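Local coordinates for protein endoglucanase FnCel5A (Fervidobacterium nodosum, PDB 3NCO) that probably hydrolyses internal beta-1,4-glucosidic bonds of cellulose, as a TIM-barrel endoglucanase of glycoside hydrolase family 5, at residues Arg53-Val58 with Pro312-Ala317; Phe79-Val84 with Gln128-Tyr133; Pro117-Ile122 with Phe139-Glu144; Glu206-Thr211 with Pro220-Gly225. All blocks are in the same frame, centred on the assembly; numbering follows the deposited sequence.

Interaction 1. Residues Arg53-Val58 with Pro312-Ala317; sequences RGFDSV and PLTTSA
With CG anti to the backbone N (chi1 -178°) and a bend at chi2 (60°), the Arg53 side chain, just before the Schellman turn at Gly54, lays its guanidinium against Thr314 and Thr315 in the first turn of helix 313-318. The methyl of Thr314 is likewise anti to its own N, which sends CG2 out to meet the arginine from the opposite direction; Arg53 NE lies 3.6 Å from Thr314 CG2, on an oblique approach. At the guanidinium edge, in its plane, Arg53 NH2 comes 3.0 Å from Thr315 OG1. The firmer partners of this group lie nearby: NH2 forms a salt bridge with Glu311, which is also hydrogen-bonded to Thr315 OG1, while NH1 pairs with the terminal carboxylate of Lys320. Phe55 brings its ring end to the same methyl, with Phe55 CZ 4.3 Å from Thr314 CG2. Thr314 OG1 turns instead to the carbonyl of Ile310. The methyl thus packs against CG and NE of Arg53 and, more loosely, against the end of the Phe55 ring, while the salt bridges to Glu311 and to the chain terminus probably help to fix Arg53 beside helix 313-318.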
loop_
_atom_site.group_PDB
_atom_site.type_symbol
_atom_site.label_atom_id
_atom_site.label_comp_id
_atom_site.label_asym_id
_atom_site.label_seq_id
_atom_site.Cartn_x
_atom_site.Cartn_y
_atom_site.Cartn_z
ATOM N N ARG A 53 11.441 8.105 -13.898
ATOM C CA ARG A 53 11.911 8.886 -12.745
ATOM C C ARG A 53 12.791 8.062 -11.821
ATOM O O ARG A 53 13.625 8.633 -11.078
ATOM C CB ARG A 53 10.735 9.533 -11.996
ATOM C CG ARG A 53 11.143 10.406 -10.810
ATOM C CD ARG A 53 12.059 11.596 -11.256
ATOM N NE ARG A 53 12.461 12.455 -10.139
ATOM C CZ ARG A 53 13.485 12.178 -9.325
ATOM N NH1 ARG A 53 14.209 11.072 -9.517
ATOM N NH2 ARG A 53 13.787 12.999 -8.309
ATOM N N GLY A 54 12.623 6.736 -11.887
ATOM C CA GLY A 54 13.523 5.825 -11.197
ATOM C C GLY A 54 12.873 5.013 -10.078
ATOM O O GLY A 54 13.567 4.318 -9.351
ATOM N N PHE A 55 11.535 5.081 -9.958
ATOM C CA PHE A 55 10.819 4.185 -9.025
ATOM C C PHE A 55 10.959 2.729 -9.497
ATOM O O PHE A 55 11.102 2.494 -10.713
ATOM C CB PHE A 55 9.333 4.583 -8.929
ATOM C CG PHE A 55 9.139 5.906 -8.227
ATOM C CD1 PHE A 55 9.179 5.972 -6.845
ATOM C CD2 PHE A 55 8.970 7.082 -8.951
ATOM C CE1 PHE A 55 9.009 7.190 -6.160
ATOM C CE2 PHE A 55 8.869 8.315 -8.313
ATOM C CZ PHE A 55 8.842 8.373 -6.898
ATOM N N ASP A 56 10.939 1.785 -8.539
ATOM C CA ASP A 56 11.025 0.363 -8.887
ATOM C C ASP A 56 9.681 -0.322 -9.014
ATOM O O ASP A 56 9.591 -1.369 -9.657
ATOM C CB ASP A 56 11.836 -0.394 -7.827
ATOM C CG ASP A 56 13.214 0.197 -7.609
ATOM O OD1 ASP A 56 14.032 0.212 -8.547
ATOM O OD2 ASP A 56 13.442 0.680 -6.471
ATOM N N SER A 57 8.658 0.241 -8.376
ATOM C CA SER A 57 7.396 -0.499 -8.253
ATOM C C SER A 57 6.229 0.460 -8.069
ATOM O O SER A 57 6.426 1.649 -7.748
ATOM C CB SER A 57 7.488 -1.447 -7.055
ATOM O OG SER A 57 7.597 -0.688 -5.862
ATOM N N VAL A 58 5.043 -0.067 -8.326
ATOM C CA VAL A 58 3.832 0.718 -8.137
ATOM C C VAL A 58 2.834 -0.110 -7.366
ATOM O O VAL A 58 2.670 -1.304 -7.613
ATOM C CB VAL A 58 3.216 1.128 -9.548
ATOM C CG1 VAL A 58 2.956 -0.049 -10.467
ATOM C CG2 VAL A 58 2.075 2.092 -9.424
ATOM N N PRO A 312 12.170 19.553 -4.318
ATOM C CA PRO A 312 12.800 18.250 -4.046
ATOM C C PRO A 312 11.948 17.201 -3.316
ATOM O O PRO A 312 12.497 16.167 -2.893
ATOM C CB PRO A 312 14.009 18.637 -3.178
ATOM C CG PRO A 312 13.524 19.830 -2.412
ATOM C CD PRO A 312 12.573 20.569 -3.326
ATOM N N LEU A 313 10.641 17.440 -3.184
ATOM C CA LEU A 313 9.796 16.429 -2.536
ATOM C C LEU A 313 9.985 15.046 -3.159
ATOM O O LEU A 313 10.045 14.048 -2.422
ATOM C CB LEU A 313 8.310 16.798 -2.558
ATOM C CG LEU A 313 7.388 15.872 -1.739
ATOM C CD1 LEU A 313 7.776 15.913 -0.270
ATOM C CD2 LEU A 313 5.944 16.341 -1.939
ATOM N N THR A 314 10.025 14.982 -4.495
ATOM C CA THR A 314 10.134 13.670 -5.172
ATOM C C THR A 314 11.433 13.003 -4.812
ATOM O O THR A 314 11.475 11.805 -4.521
ATOM C CB THR A 314 9.927 13.790 -6.706
ATOM O OG1 THR A 314 8.598 14.283 -6.946
ATOM C CG2 THR A 314 10.122 12.444 -7.417
ATOM N N THR A 315 12.499 13.801 -4.829
ATOM C CA THR A 315 13.816 13.275 -4.411
ATOM C C THR A 315 13.797 12.808 -2.944
ATOM O O THR A 315 14.414 11.795 -2.592
ATOM C CB THR A 315 14.917 14.321 -4.686
ATOM O OG1 THR A 315 14.901 14.632 -6.091
ATOM C CG2 THR A 315 16.293 13.787 -4.289
ATOM N N SER A 316 13.072 13.527 -2.093
ATOM C CA SER A 316 12.862 13.033 -0.697
ATOM C C SER A 316 12.254 11.644 -0.609
ATOM O O SER A 316 12.676 10.841 0.246
ATOM C CB SER A 316 11.976 13.975 0.128
ATOM O OG SER A 316 12.715 15.165 0.462
ATOM N N ALA A 317 11.260 11.387 -1.472
ATOM C CA ALA A 317 10.564 10.086 -1.445
ATOM C C ALA A 317 11.380 8.952 -2.074
ATOM O O ALA A 317 11.187 7.761 -1.736
ATOM C CB ALA A 317 9.196 10.192 -2.188
#

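Interaction 2. Residues Phe79-Val84 with Gln128-Tyr133; sequences FFLDRV and QAFKDY
The ring of Phe130 meets Val84 and Leu81 obliquely through its far end, while its own neighbour Tyr133 sits at its edge. Phe130 CD1 stands 3.4 Å above the plane of the Tyr133 ring, over its centre, so the edge of one ring rests on the face of the other across the type I turn from Phe130 to Tyr133. Across the contact, Val84 CG1 approaches Phe130 CZ at 4.1 Å, the two side chains nearly perpendicular. Leu81 and Phe130 run antiparallel past each other. A chi1 of -179° swings the leucine branch away from its backbone N and carries it to the other helix, where both methyls straddle Ala129: Leu81 CD1 and Leu81 CD2 each lie 3.9 Å from Ala129 CB. Leu81 and Ala129 also form the nearest pair of CA atoms between the segments, 8.3 Å apart. No hydrogen bond crosses between the segments, and the junction is purely apolar. Beyond it, Phe130 also packs on Leu137 and Phe139 of strand 137-140, and the hydroxyl of Tyr133 is hydrogen-bonded to Asp89, further along helix 78-93. Such packing between helices 78-93 and 112-130, successive long helices around the outside of the parallel strands, is characteristic of the (beta/alpha)8 TIM barrel.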
loop_
_atom_site.group_PDB
_atom_site.type_symbol
_atom_site.label_atom_id
_atom_site.label_comp_id
_atom_site.label_asym_id
_atom_site.label_seq_id
_atom_site.Cartn_x
_atom_site.Cartn_y
_atom_site.Cartn_z
ATOM N N PHE A 79 -15.844 -5.964 -17.427
ATOM C CA PHE A 79 -15.236 -4.724 -17.870
ATOM C C PHE A 79 -14.201 -4.258 -16.845
ATOM O O PHE A 79 -13.121 -3.750 -17.196
ATOM C CB PHE A 79 -16.298 -3.632 -18.053
ATOM C CG PHE A 79 -15.719 -2.272 -18.354
ATOM C CD1 PHE A 79 -15.440 -1.906 -19.681
ATOM C CD2 PHE A 79 -15.429 -1.366 -17.319
ATOM C CE1 PHE A 79 -14.884 -0.649 -19.980
ATOM C CE2 PHE A 79 -14.866 -0.111 -17.604
ATOM C CZ PHE A 79 -14.591 0.244 -18.934
ATOM N N PHE A 80 -14.525 -4.410 -15.563
ATOM C CA PHE A 80 -13.603 -3.930 -14.505
ATOM C C PHE A 80 -12.358 -4.818 -14.375
ATOM O O PHE A 80 -11.224 -4.310 -14.244
ATOM C CB PHE A 80 -14.318 -3.846 -13.160
ATOM C CG PHE A 80 -13.486 -3.158 -12.132
ATOM C CD1 PHE A 80 -13.309 -1.790 -12.206
ATOM C CD2 PHE A 80 -12.888 -3.871 -11.111
ATOM C CE1 PHE A 80 -12.539 -1.134 -11.265
ATOM C CE2 PHE A 80 -12.123 -3.243 -10.153
ATOM C CZ PHE A 80 -11.912 -1.872 -10.228
ATOM N N LEU A 81 -12.560 -6.138 -14.422
ATOM C CA LEU A 81 -11.433 -7.034 -14.392
ATOM C C LEU A 81 -10.529 -6.737 -15.607
ATOM O O LEU A 81 -9.289 -6.671 -15.488
ATOM C CB LEU A 81 -11.933 -8.492 -14.455
ATOM C CG LEU A 81 -10.820 -9.568 -14.396
ATOM C CD1 LEU A 81 -9.878 -9.392 -13.174
ATOM C CD2 LEU A 81 -11.466 -10.966 -14.416
ATOM N N ASP A 82 -11.149 -6.510 -16.770
ATOM C CA ASP A 82 -10.377 -6.208 -17.985
ATOM C C ASP A 82 -9.552 -4.932 -17.814
ATOM O O ASP A 82 -8.401 -4.865 -18.236
ATOM C CB ASP A 82 -11.300 -6.095 -19.187
ATOM C CG ASP A 82 -11.814 -7.446 -19.636
ATOM O OD1 ASP A 82 -11.308 -8.480 -19.135
ATOM O OD2 ASP A 82 -12.702 -7.457 -20.519
ATOM N N ARG A 83 -10.160 -3.952 -17.175
ATOM C CA ARG A 83 -9.470 -2.692 -16.881
ATOM C C ARG A 83 -8.244 -2.915 -15.992
ATOM O O ARG A 83 -7.141 -2.373 -16.288
ATOM C CB ARG A 83 -10.446 -1.726 -16.143
ATOM C CG ARG A 83 -9.855 -0.363 -15.706
ATOM C CD ARG A 83 -9.184 0.392 -16.832
ATOM N NE ARG A 83 -8.567 1.599 -16.309
ATOM C CZ ARG A 83 -7.647 2.309 -16.951
ATOM N NH1 ARG A 83 -7.243 1.944 -18.180
ATOM N NH2 ARG A 83 -7.131 3.404 -16.346
ATOM N N VAL A 84 -8.451 -3.634 -14.869
ATOM C CA VAL A 84 -7.309 -3.882 -13.969
ATOM C C VAL A 84 -6.185 -4.659 -14.713
ATOM O O VAL A 84 -4.984 -4.362 -14.559
ATOM C CB VAL A 84 -7.761 -4.549 -12.629
ATOM C CG1 VAL A 84 -6.578 -4.814 -11.718
ATOM C CG2 VAL A 84 -8.718 -3.633 -11.899
ATOM N N GLN A 128 -7.413 -16.307 -9.757
ATOM C CA GLN A 128 -7.573 -17.126 -10.952
ATOM C C GLN A 128 -7.185 -16.311 -12.174
ATOM O O GLN A 128 -6.486 -16.822 -13.098
ATOM C CB GLN A 128 -9.008 -17.591 -11.095
ATOM C CG GLN A 128 -9.315 -18.282 -12.446
ATOM C CD GLN A 128 -8.711 -19.676 -12.542
ATOM O OE1 GLN A 128 -8.545 -20.351 -11.537
ATOM N NE2 GLN A 128 -8.376 -20.105 -13.760
ATOM N N ALA A 129 -7.613 -15.048 -12.198
ATOM C CA ALA A 129 -7.406 -14.204 -13.400
ATOM C C ALA A 129 -5.931 -13.911 -13.642
ATOM O O ALA A 129 -5.472 -13.865 -14.816
ATOM C CB ALA A 129 -8.224 -12.932 -13.346
ATOM N N PHE A 130 -5.178 -13.750 -12.547
ATOM C CA PHE A 130 -3.763 -13.349 -12.675
ATOM C C PHE A 130 -2.769 -14.519 -12.497
ATOM O O PHE A 130 -1.574 -14.316 -12.475
ATOM C CB PHE A 130 -3.478 -12.184 -11.693
ATOM C CG PHE A 130 -4.073 -10.877 -12.161
ATOM C CD1 PHE A 130 -3.384 -10.092 -13.086
ATOM C CD2 PHE A 130 -5.307 -10.438 -11.685
ATOM C CE1 PHE A 130 -3.929 -8.853 -13.531
ATOM C CE2 PHE A 130 -5.875 -9.211 -12.108
ATOM C CZ PHE A 130 -5.163 -8.405 -13.021
ATOM N N LYS A 131 -3.280 -15.757 -12.469
ATOM C CA LYS A 131 -2.438 -16.886 -12.035
ATOM C C LYS A 131 -1.142 -17.068 -12.834
ATOM O O LYS A 131 -0.112 -17.486 -12.277
ATOM C CB LYS A 131 -3.257 -18.193 -11.988
ATOM C CG LYS A 131 -3.679 -18.742 -13.334
ATOM C CD LYS A 131 -4.595 -19.942 -13.115
ATOM C CE LYS A 131 -5.126 -20.511 -14.437
ATOM N NZ LYS A 131 -4.068 -20.990 -15.371
ATOM N N ASP A 132 -1.196 -16.732 -14.123
ATOM C CA ASP A 132 -0.084 -17.011 -15.025
ATOM C C ASP A 132 0.786 -15.758 -15.224
ATOM O O ASP A 132 1.697 -15.778 -16.050
ATOM C CB ASP A 132 -0.598 -17.558 -16.370
ATOM C CG ASP A 132 -1.259 -18.948 -16.218
ATOM O OD1 ASP A 132 -0.662 -19.798 -15.532
ATOM O OD2 ASP A 132 -2.366 -19.188 -16.773
ATOM N N TYR A 133 0.481 -14.675 -14.514
ATOM C CA TYR A 133 1.271 -13.451 -14.639
ATOM C C TYR A 133 2.664 -13.645 -14.058
ATOM O O TYR A 133 2.833 -14.437 -13.128
ATOM C CB TYR A 133 0.540 -12.280 -13.937
ATOM C CG TYR A 133 -0.387 -11.531 -14.865
ATOM C CD1 TYR A 133 -1.516 -12.151 -15.395
ATOM C CD2 TYR A 133 -0.144 -10.209 -15.184
ATOM C CE1 TYR A 133 -2.391 -11.480 -16.257
ATOM C CE2 TYR A 133 -0.994 -9.515 -16.033
ATOM C CZ TYR A 133 -2.124 -10.156 -16.581
ATOM O OH TYR A 133 -3.015 -9.508 -17.433
#

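Interaction 3. Residues Pro117-Ile122 with Phe139-Glu144; sequences PVLVEI and FEIFNE
In the helical layer around the TIM barrel, Leu119 of helix 112-130 packs against Ile141 and Phe142, in the segment 139-144 that carries on from strand 137-140. The CB of Leu119 is directed toward this segment; the extended first torsion (chi1 -179°) carries the branch on in that direction, and chi2 of 68° sets the two methyls. Leu119 CD2 makes the apolar contact, 4.1 Å from Ile141 CG2, one side chain lying across the other. The same methyl reaches the root of the next side chain more distantly, at 4.5 Å from Phe142 CB. Leu119 CD1 rests instead near the backbone, 3.9 Å from Ile141 O. That carbonyl, though buried beside a methyl, is satisfied by a hydrogen bond from the indole NE1 of Trp123, one turn further along the same helix. The contact lies within the beta-alpha-beta crossover from strand 97-101 through helix 112-130 to strand 137-140, the unit repeated in the TIM barrel. Ile141 also touches Trp154 of helix 151-168 and Val174 and Ile176 of strand 174-177. Beyond Phe142 the chain reads Asn143-Glu144, the Asn-Glu pair that in family 5 cellulases typically carries the acid/base glutamate at the end of the fourth strand; Glu144 OE2 is hydrogen-bonded to His203, and Asn143 ND2 weakly to Glu260.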
loop_
_atom_site.group_PDB
_atom_site.type_symbol
_atom_site.label_atom_id
_atom_site.label_comp_id
_atom_site.label_asym_id
_atom_site.label_seq_id
_atom_site.Cartn_x
_atom_site.Cartn_y
_atom_site.Cartn_z
ATOM N N PRO A 117 -16.397 -13.467 3.822
ATOM C CA PRO A 117 -16.573 -14.419 2.740
ATOM C C PRO A 117 -16.666 -13.792 1.357
ATOM O O PRO A 117 -16.372 -14.476 0.380
ATOM C CB PRO A 117 -17.893 -15.104 3.096
ATOM C CG PRO A 117 -17.962 -15.015 4.605
ATOM C CD PRO A 117 -17.420 -13.636 4.872
ATOM N N VAL A 118 -17.064 -12.511 1.271
ATOM C CA VAL A 118 -17.134 -11.849 -0.027
ATOM C C VAL A 118 -15.698 -11.536 -0.475
ATOM O O VAL A 118 -15.341 -11.742 -1.632
ATOM C CB VAL A 118 -18.016 -10.565 0.008
ATOM C CG1 VAL A 118 -18.026 -9.871 -1.355
ATOM C CG2 VAL A 118 -19.434 -10.908 0.488
ATOM N N LEU A 119 -14.850 -11.091 0.458
ATOM C CA LEU A 119 -13.444 -10.885 0.140
ATOM C C LEU A 119 -12.801 -12.186 -0.324
ATOM O O LEU A 119 -12.009 -12.205 -1.283
ATOM C CB LEU A 119 -12.693 -10.324 1.375
ATOM C CG LEU A 119 -11.209 -10.040 1.144
ATOM C CD1 LEU A 119 -11.006 -8.866 0.181
ATOM C CD2 LEU A 119 -10.634 -9.781 2.540
ATOM N N VAL A 120 -13.142 -13.286 0.364
ATOM C CA VAL A 120 -12.573 -14.576 -0.076
ATOM C C VAL A 120 -12.927 -14.835 -1.559
ATOM O O VAL A 120 -12.062 -15.279 -2.368
ATOM C CB VAL A 120 -13.029 -15.749 0.798
ATOM C CG1 VAL A 120 -12.608 -17.049 0.213
ATOM C CG2 VAL A 120 -12.426 -15.632 2.222
ATOM N N GLU A 121 -14.195 -14.615 -1.929
ATOM C CA GLU A 121 -14.631 -14.851 -3.322
ATOM C C GLU A 121 -13.990 -13.873 -4.307
ATOM O O GLU A 121 -13.601 -14.275 -5.404
ATOM C CB GLU A 121 -16.141 -14.746 -3.447
ATOM C CG GLU A 121 -16.909 -15.841 -2.690
ATOM C CD GLU A 121 -16.394 -17.259 -2.998
ATOM O OE1 GLU A 121 -16.301 -17.622 -4.192
ATOM O OE2 GLU A 121 -16.060 -18.021 -2.064
ATOM N N ILE A 122 -13.826 -12.618 -3.905
ATOM C CA ILE A 122 -13.091 -11.649 -4.757
ATOM C C ILE A 122 -11.712 -12.183 -5.060
ATOM O O ILE A 122 -11.287 -12.256 -6.213
ATOM C CB ILE A 122 -13.006 -10.250 -4.073
ATOM C CG1 ILE A 122 -14.372 -9.585 -4.173
ATOM C CG2 ILE A 122 -11.897 -9.353 -4.716
ATOM C CD1 ILE A 122 -14.557 -8.390 -3.236
ATOM N N PHE A 139 0.343 -9.876 -4.849
ATOM C CA PHE A 139 -1.016 -9.612 -4.369
ATOM C C PHE A 139 -0.966 -9.013 -2.967
ATOM O O PHE A 139 0.015 -9.235 -2.245
ATOM C CB PHE A 139 -1.801 -10.916 -4.242
ATOM C CG PHE A 139 -2.058 -11.596 -5.560
ATOM C CD1 PHE A 139 -1.923 -10.855 -6.739
ATOM C CD2 PHE A 139 -2.497 -12.951 -5.626
ATOM C CE1 PHE A 139 -2.140 -11.416 -7.969
ATOM C CE2 PHE A 139 -2.761 -13.554 -6.870
ATOM C CZ PHE A 139 -2.607 -12.783 -8.059
ATOM N N GLU A 140 -2.004 -8.274 -2.565
ATOM C CA GLU A 140 -2.062 -7.696 -1.232
ATOM C C GLU A 140 -3.498 -7.810 -0.727
ATOM O O GLU A 140 -4.346 -7.073 -1.208
ATOM C CB GLU A 140 -1.638 -6.232 -1.299
ATOM C CG GLU A 140 -1.733 -5.582 0.107
ATOM C CD GLU A 140 -1.341 -4.115 0.171
ATOM O OE1 GLU A 140 -1.064 -3.538 -0.901
ATOM O OE2 GLU A 140 -1.332 -3.550 1.264
ATOM N N ILE A 141 -3.763 -8.763 0.174
ATOM C CA ILE A 141 -5.134 -9.170 0.497
ATOM C C ILE A 141 -6.097 -8.033 0.818
ATOM O O ILE A 141 -7.183 -7.941 0.226
ATOM C CB ILE A 141 -5.141 -10.163 1.660
ATOM C CG1 ILE A 141 -4.517 -11.451 1.120
ATOM C CG2 ILE A 141 -6.604 -10.518 2.075
ATOM C CD1 ILE A 141 -4.178 -12.471 2.241
ATOM N N PHE A 142 -5.683 -7.142 1.731
ATOM C CA PHE A 142 -6.556 -6.029 2.116
ATOM C C PHE A 142 -5.775 -4.855 2.680
ATOM O O PHE A 142 -4.839 -5.034 3.458
ATOM C CB PHE A 142 -7.669 -6.473 3.075
ATOM C CG PHE A 142 -8.764 -5.470 3.226
ATOM C CD1 PHE A 142 -9.557 -5.070 2.125
ATOM C CD2 PHE A 142 -8.968 -4.870 4.464
ATOM C CE1 PHE A 142 -10.544 -4.080 2.284
ATOM C CE2 PHE A 142 -9.976 -3.921 4.646
ATOM C CZ PHE A 142 -10.757 -3.522 3.570
ATOM N N ASN A 143 -6.214 -3.655 2.321
ATOM C CA ASN A 143 -5.608 -2.425 2.822
ATOM C C ASN A 143 -6.165 -2.056 4.187
ATOM O O ASN A 143 -7.362 -1.910 4.373
ATOM C CB ASN A 143 -5.987 -1.319 1.837
ATOM C CG ASN A 143 -5.470 0.031 2.248
ATOM O OD1 ASN A 143 -6.255 0.944 2.589
ATOM N ND2 ASN A 143 -4.219 0.149 2.276
ATOM N N GLU A 144 -5.247 -1.874 5.147
ATOM C CA GLU A 144 -5.669 -1.299 6.455
ATOM C C GLU A 144 -6.908 -1.961 7.084
ATOM O O GLU A 144 -7.967 -1.362 7.156
ATOM C CB GLU A 144 -5.899 0.209 6.300
ATOM C CG GLU A 144 -4.599 0.919 6.044
ATOM C CD GLU A 144 -4.736 2.403 5.964
ATOM O OE1 GLU A 144 -5.867 2.923 6.046
ATOM O OE2 GLU A 144 -3.739 3.097 5.761
#

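Interaction 4. Residues Glu206-Thr211 with Pro220-Gly225; sequences EPFNFT and PTLPIG
The short helix 208-211 and the extended segment 220-225 approach most closely at Asn209 and Leu222, whose CA atoms lie 6.5 Å apart. Pro207, preceded by a cis peptide bond, stands at the N-cap, and its carbonyl accepts from both Phe210 N and Thr211 N. A water bridges the two backbones, donating to Asn209 O at 2.8 Å and to Pro223 O at 2.6 Å, so that the two carbonyls are joined through its protons. The apolar part belongs to Leu222. Its CG sits anti to the carbonyl carbon (chi1 -56°), and Leu222 CD1 reaches the helix backbone, 3.9 Å from Asn209 CA. The same methyl lies 4.1 Å from Phe208 CD2, obliquely to the ring, which also stacks with His212. This is a contact at the surface between the short helix 208-211 and the loop that follows it; it belongs to the long connection from strand 198-204, the sixth barrel strand, to helix 232-252, typical of the elaborated beta-to-alpha loops on TIM-barrel enzymes.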
loop_
_atom_site.group_PDB
_atom_site.type_symbol
_atom_site.label_atom_id
_atom_site.label_comp_id
_atom_site.label_asym_id
_atom_site.label_seq_id
_atom_site.Cartn_x
_atom_site.Cartn_y
_atom_site.Cartn_z
ATOM N N GLU A 206 2.937 9.210 11.138
ATOM C CA GLU A 206 3.231 9.962 12.368
ATOM C C GLU A 206 4.228 11.059 12.115
ATOM O O GLU A 206 5.165 10.861 11.322
ATOM C CB GLU A 206 3.779 9.032 13.433
ATOM C CG GLU A 206 2.791 7.867 13.673
ATOM C CD GLU A 206 1.392 8.386 13.961
ATOM O OE1 GLU A 206 1.224 9.361 14.730
ATOM O OE2 GLU A 206 0.417 7.876 13.386
ATOM N N PRO A 207 4.064 12.203 12.800
ATOM C CA PRO A 207 2.963 12.637 13.693
ATOM C C PRO A 207 1.720 12.890 12.853
ATOM O O PRO A 207 1.808 13.622 11.852
ATOM C CB PRO A 207 3.500 13.958 14.305
ATOM C CG PRO A 207 4.965 13.869 14.080
ATOM C CD PRO A 207 5.143 13.196 12.767
ATOM N N PHE A 208 0.595 12.257 13.204
ATOM C CA PHE A 208 -0.615 12.351 12.388
ATOM C C PHE A 208 -1.104 13.790 12.298
ATOM O O PHE A 208 -1.627 14.193 11.243
ATOM C CB PHE A 208 -1.709 11.452 12.961
ATOM C CG PHE A 208 -2.770 11.092 11.993
ATOM C CD1 PHE A 208 -2.587 10.008 11.140
ATOM C CD2 PHE A 208 -3.992 11.787 11.958
ATOM C CE1 PHE A 208 -3.572 9.630 10.230
ATOM C CE2 PHE A 208 -5.015 11.385 11.035
ATOM C CZ PHE A 208 -4.780 10.308 10.189
ATOM N N ASN A 209 -0.876 14.576 13.368
ATOM C CA ASN A 209 -1.296 15.980 13.313
ATOM C C ASN A 209 -0.392 16.809 12.401
ATOM O O ASN A 209 -0.741 17.947 12.033
ATOM C CB ASN A 209 -1.490 16.601 14.720
ATOM C CG ASN A 209 -0.170 16.829 15.472
ATOM O OD1 ASN A 209 0.910 16.389 15.038
ATOM N ND2 ASN A 209 -0.267 17.461 16.640
ATOM N N PHE A 210 0.757 16.227 12.015
ATOM C CA PHE A 210 1.583 16.843 10.983
ATOM C C PHE A 210 1.186 16.374 9.584
ATOM O O PHE A 210 0.938 17.195 8.690
ATOM C CB PHE A 210 3.086 16.622 11.199
ATOM C CG PHE A 210 3.909 17.072 10.011
ATOM C CD1 PHE A 210 4.057 18.437 9.728
ATOM C CD2 PHE A 210 4.437 16.156 9.117
ATOM C CE1 PHE A 210 4.744 18.858 8.602
ATOM C CE2 PHE A 210 5.124 16.558 7.971
ATOM C CZ PHE A 210 5.286 17.909 7.713
ATOM N N THR A 211 1.116 15.052 9.368
ATOM C CA THR A 211 0.924 14.569 8.002
ATOM C C THR A 211 -0.516 14.796 7.531
ATOM O O THR A 211 -0.780 14.809 6.315
ATOM C CB THR A 211 1.205 13.062 7.885
ATOM O OG1 THR A 211 0.245 12.339 8.688
ATOM C CG2 THR A 211 2.703 12.732 8.281
ATOM N N PRO A 220 -12.082 15.514 14.148
ATOM C CA PRO A 220 -12.212 16.903 13.718
ATOM C C PRO A 220 -11.100 17.258 12.715
ATOM O O PRO A 220 -10.020 16.658 12.723
ATOM C CB PRO A 220 -12.039 17.700 15.020
ATOM C CG PRO A 220 -11.127 16.804 15.875
ATOM C CD PRO A 220 -11.608 15.411 15.550
ATOM N N THR A 221 -11.376 18.196 11.822
ATOM C CA THR A 221 -10.302 18.699 10.962
ATOM C C THR A 221 -9.203 19.233 11.881
ATOM O O THR A 221 -9.480 19.910 12.877
ATOM C CB THR A 221 -10.820 19.780 10.018
ATOM O OG1 THR A 221 -11.882 19.223 9.224
ATOM C CG2 THR A 221 -9.690 20.283 9.120
ATOM N N LEU A 222 -7.957 18.845 11.579
ATOM C CA LEU A 222 -6.805 19.215 12.414
ATOM C C LEU A 222 -6.203 20.535 11.971
ATOM O O LEU A 222 -6.138 20.815 10.744
ATOM C CB LEU A 222 -5.734 18.097 12.337
ATOM C CG LEU A 222 -6.263 16.710 12.742
ATOM C CD1 LEU A 222 -5.172 15.625 12.648
ATOM C CD2 LEU A 222 -6.902 16.682 14.148
ATOM N N PRO A 223 -5.752 21.355 12.965
ATOM C CA PRO A 223 -5.172 22.662 12.684
ATOM C C PRO A 223 -3.996 22.618 11.717
ATOM O O PRO A 223 -3.180 21.685 11.787
ATOM C CB PRO A 223 -4.633 23.128 14.059
ATOM C CG PRO A 223 -5.381 22.326 15.068
ATOM C CD PRO A 223 -5.804 21.059 14.418
ATOM N N ILE A 224 -3.878 23.625 10.859
ATOM C CA ILE A 224 -2.680 23.768 10.019
ATOM C C ILE A 224 -1.565 24.586 10.714
ATOM O O ILE A 224 -1.702 24.993 11.886
ATOM C CB ILE A 224 -2.956 24.334 8.622
ATOM C CG1 ILE A 224 -3.616 25.725 8.690
ATOM C CG2 ILE A 224 -3.825 23.369 7.814
ATOM C CD1 ILE A 224 -3.296 26.550 7.479
ATOM N N GLY A 225 -0.464 24.783 9.995
ATOM C CA GLY A 225 0.714 25.433 10.547
ATOM C C GLY A 225 1.606 24.572 11.424
ATOM O O GLY A 225 2.505 25.101 12.074
HETATM O O HOH W 1 -2.659 19.585 13.220
#

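Overall arrangement
All four contacts belong to one (beta/alpha)8 domain. Interactions 2 and 3 are neighbours, with centres 15 Å apart; both use helix 112-130, their segments alternate along the chain, and Phe130 CB packs on Phe139 CZ at 3.8 Å. Interaction 3 reaches strand 137-140 in the same sheet as strand 57-60 of interaction 1, but the two lie on opposite sides of the chain's centre, about 28 Å apart between centres. Interaction 4 follows interactions 2 and 3 along the chain, about 38 Å from interaction 2 between centres. All three lie between the two segments of interaction 1, which brings the residues leading into strand 57-60 against the C-terminal helix 313-318.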